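Local coordinates for protein shikimate 5-dehydrogenase AroE (5-dehydroshikimate reductase) (Mycobacterium tuberculosis, PDB 4P4G) that probably catalyses the NADP-dependent interconversion of 3-dehydroshikimate and shikimate in chorismate biosynthesis, and holds shikimate bound in this structure, at residues A131-L136 and T142-V147. Residues are numbered along the deposited sequence; the frame is centred on the assembly and turned at random.
Sequences AAVVGL and TDITVV
In the beta-alpha-beta unit made of strand 119-123, helix 129-139 and strand 143-148, segments 131-136 and 142-147 bring the helix against the second strand mainly through Ile144, whose terminal methyl meets Val133 and Leu136. The side-chain contacts are apolar and no hydrogen bond crosses the junction, where the two segments bury 155 Å² between them. Ile144 leaves the strand toward the helix with CG1 anti to its carbonyl carbon (chi1 -68°), and the further extension at chi2, 166°, carries CD1 out to the helix surface. There Ile144 CD1 lies 4.1 Å from CG1 of Val133 and 4.0 Å from CB of Leu136, two residues nearly one helical turn apart. Ile144 CD1 also rests 3.7 Å from the backbone O of Val133, so part of the contact is with the main chain of the helix. With CG1 of Val133 anti to the backbone N (chi1 170°), it is this branch that is turned to Ile144 CD1, the two side chains passing at a slant.

Such a connection is the repeating element of a Rossmann-type fold, and here it belongs to the six-stranded parallel sheet of the domain expected to bind NADP. Gly124 and Gly126 precede the helix and Ala129 begins it, consistent with a GxGxxA dinucleotide-binding pattern; the side chain of Val133 lies near these residues without touching them. Leu136 also packs on Val122 of strand 119-123, which places it against both strands of the unit. Along its edge away from strand 119-123, strand 143-148 pairs with strand 167-172, where Ile144 makes backbone hydrogen bonds with Ala167 and Arg169.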
loop_
_atom_site.group_PDB
_atom_site.type_symbol
_atom_site.label_atom_id
_atom_site.label_comp_id
_atom_site.label_asym_id
_atom_site.label_seq_id
_atom_site.Cartn_x
_atom_site.Cartn_y
_atom_site.Cartn_z
ATOM N N ALA A 131 -6.417 3.177 -0.432
ATOM C CA ALA A 131 -5.608 3.115 -1.645
ATOM C C ALA A 131 -6.010 1.938 -2.518
ATOM O O ALA A 131 -5.999 2.036 -3.744
ATOM C CB ALA A 131 -4.131 3.050 -1.307
ATOM N N ALA A 132 -6.354 0.813 -1.893
ATOM C CA ALA A 132 -6.842 -0.331 -2.656
ATOM C C ALA A 132 -8.162 0.013 -3.355
ATOM O O ALA A 132 -8.374 -0.384 -4.496
ATOM C CB ALA A 132 -7.003 -1.540 -1.775
ATOM N N VAL A 133 -9.044 0.739 -2.670
ATOM C CA VAL A 133 -10.315 1.145 -3.273
ATOM C C VAL A 133 -10.099 2.022 -4.503
ATOM O O VAL A 133 -10.645 1.746 -5.577
ATOM C CB VAL A 133 -11.226 1.841 -2.236
ATOM C CG1 VAL A 133 -12.435 2.491 -2.915
ATOM C CG2 VAL A 133 -11.669 0.832 -1.177
ATOM N N VAL A 134 -9.275 3.057 -4.358
ATOM C CA VAL A 134 -9.014 3.984 -5.454
ATOM C C VAL A 134 -8.230 3.331 -6.598
ATOM O O VAL A 134 -8.534 3.558 -7.768
ATOM C CB VAL A 134 -8.308 5.255 -4.941
ATOM C CG1 VAL A 134 -7.849 6.143 -6.101
ATOM C CG2 VAL A 134 -9.246 6.025 -4.017
ATOM N N GLY A 135 -7.233 2.512 -6.262
ATOM C CA GLY A 135 -6.485 1.773 -7.272
ATOM C C GLY A 135 -7.371 0.840 -8.082
ATOM O O GLY A 135 -7.254 0.779 -9.307
ATOM N N LEU A 136 -8.271 0.123 -7.412
ATOM C CA LEU A 136 -9.235 -0.718 -8.125
ATOM C C LEU A 136 -10.156 0.114 -9.009
ATOM O O LEU A 136 -10.417 -0.258 -10.153
ATOM C CB LEU A 136 -10.049 -1.577 -7.155
ATOM C CG LEU A 136 -9.285 -2.713 -6.485
ATOM C CD1 LEU A 136 -10.091 -3.216 -5.298
ATOM C CD2 LEU A 136 -9.019 -3.843 -7.476
ATOM N N THR A 142 -16.210 -2.804 -11.511
ATOM C CA THR A 142 -17.611 -2.363 -11.533
ATOM C C THR A 142 -18.160 -2.152 -10.123
ATOM O O THR A 142 -19.037 -1.309 -9.897
ATOM C CB THR A 142 -18.524 -3.341 -12.300
ATOM O OG1 THR A 142 -18.435 -4.649 -11.719
ATOM C CG2 THR A 142 -18.141 -3.411 -13.781
ATOM N N ASP A 143 -17.642 -2.910 -9.166
ATOM C CA ASP A 143 -18.139 -2.813 -7.805
ATOM C C ASP A 143 -17.134 -3.394 -6.834
ATOM O O ASP A 143 -16.342 -4.270 -7.192
ATOM C CB ASP A 143 -19.490 -3.515 -7.667
ATOM C CG ASP A 143 -19.358 -5.006 -7.628
ATOM O OD1 ASP A 143 -19.127 -5.596 -8.701
ATOM O OD2 ASP A 143 -19.480 -5.589 -6.529
ATOM N N ILE A 144 -17.144 -2.873 -5.612
ATOM C CA ILE A 144 -16.202 -3.280 -4.591
ATOM C C ILE A 144 -16.958 -3.642 -3.325
ATOM O O ILE A 144 -17.820 -2.895 -2.881
ATOM C CB ILE A 144 -15.206 -2.149 -4.270
ATOM C CG1 ILE A 144 -14.283 -1.902 -5.474
ATOM C CG2 ILE A 144 -14.408 -2.477 -2.989
ATOM C CD1 ILE A 144 -13.488 -0.591 -5.396
ATOM N N THR A 145 -16.648 -4.800 -2.751
ATOM C CA THR A 145 -17.173 -5.129 -1.427
ATOM C C THR A 145 -16.035 -4.965 -0.415
ATOM O O THR A 145 -14.950 -5.515 -0.598
ATOM C CB THR A 145 -17.761 -6.563 -1.397
ATOM O OG1 THR A 145 -18.873 -6.655 -2.305
ATOM C CG2 THR A 145 -18.232 -6.942 0.011
ATOM N N VAL A 146 -16.266 -4.170 0.630
ATOM C CA VAL A 146 -15.276 -3.965 1.687
ATOM C C VAL A 146 -15.596 -4.888 2.854
ATOM O O VAL A 146 -16.702 -4.861 3.386
ATOM C CB VAL A 146 -15.294 -2.511 2.183
ATOM C CG1 VAL A 146 -14.379 -2.336 3.410
ATOM C CG2 VAL A 146 -14.876 -1.572 1.066
ATOM N N VAL A 147 -14.630 -5.714 3.234
ATOM C CA VAL A 147 -14.797 -6.638 4.353
ATOM C C VAL A 147 -13.821 -6.208 5.438
ATOM O O VAL A 147 -12.622 -6.222 5.232
ATOM C CB VAL A 147 -14.460 -8.092 3.953
ATOM C CG1 VAL A 147 -14.791 -9.049 5.095
ATOM C CG2 VAL A 147 -15.214 -8.502 2.698
#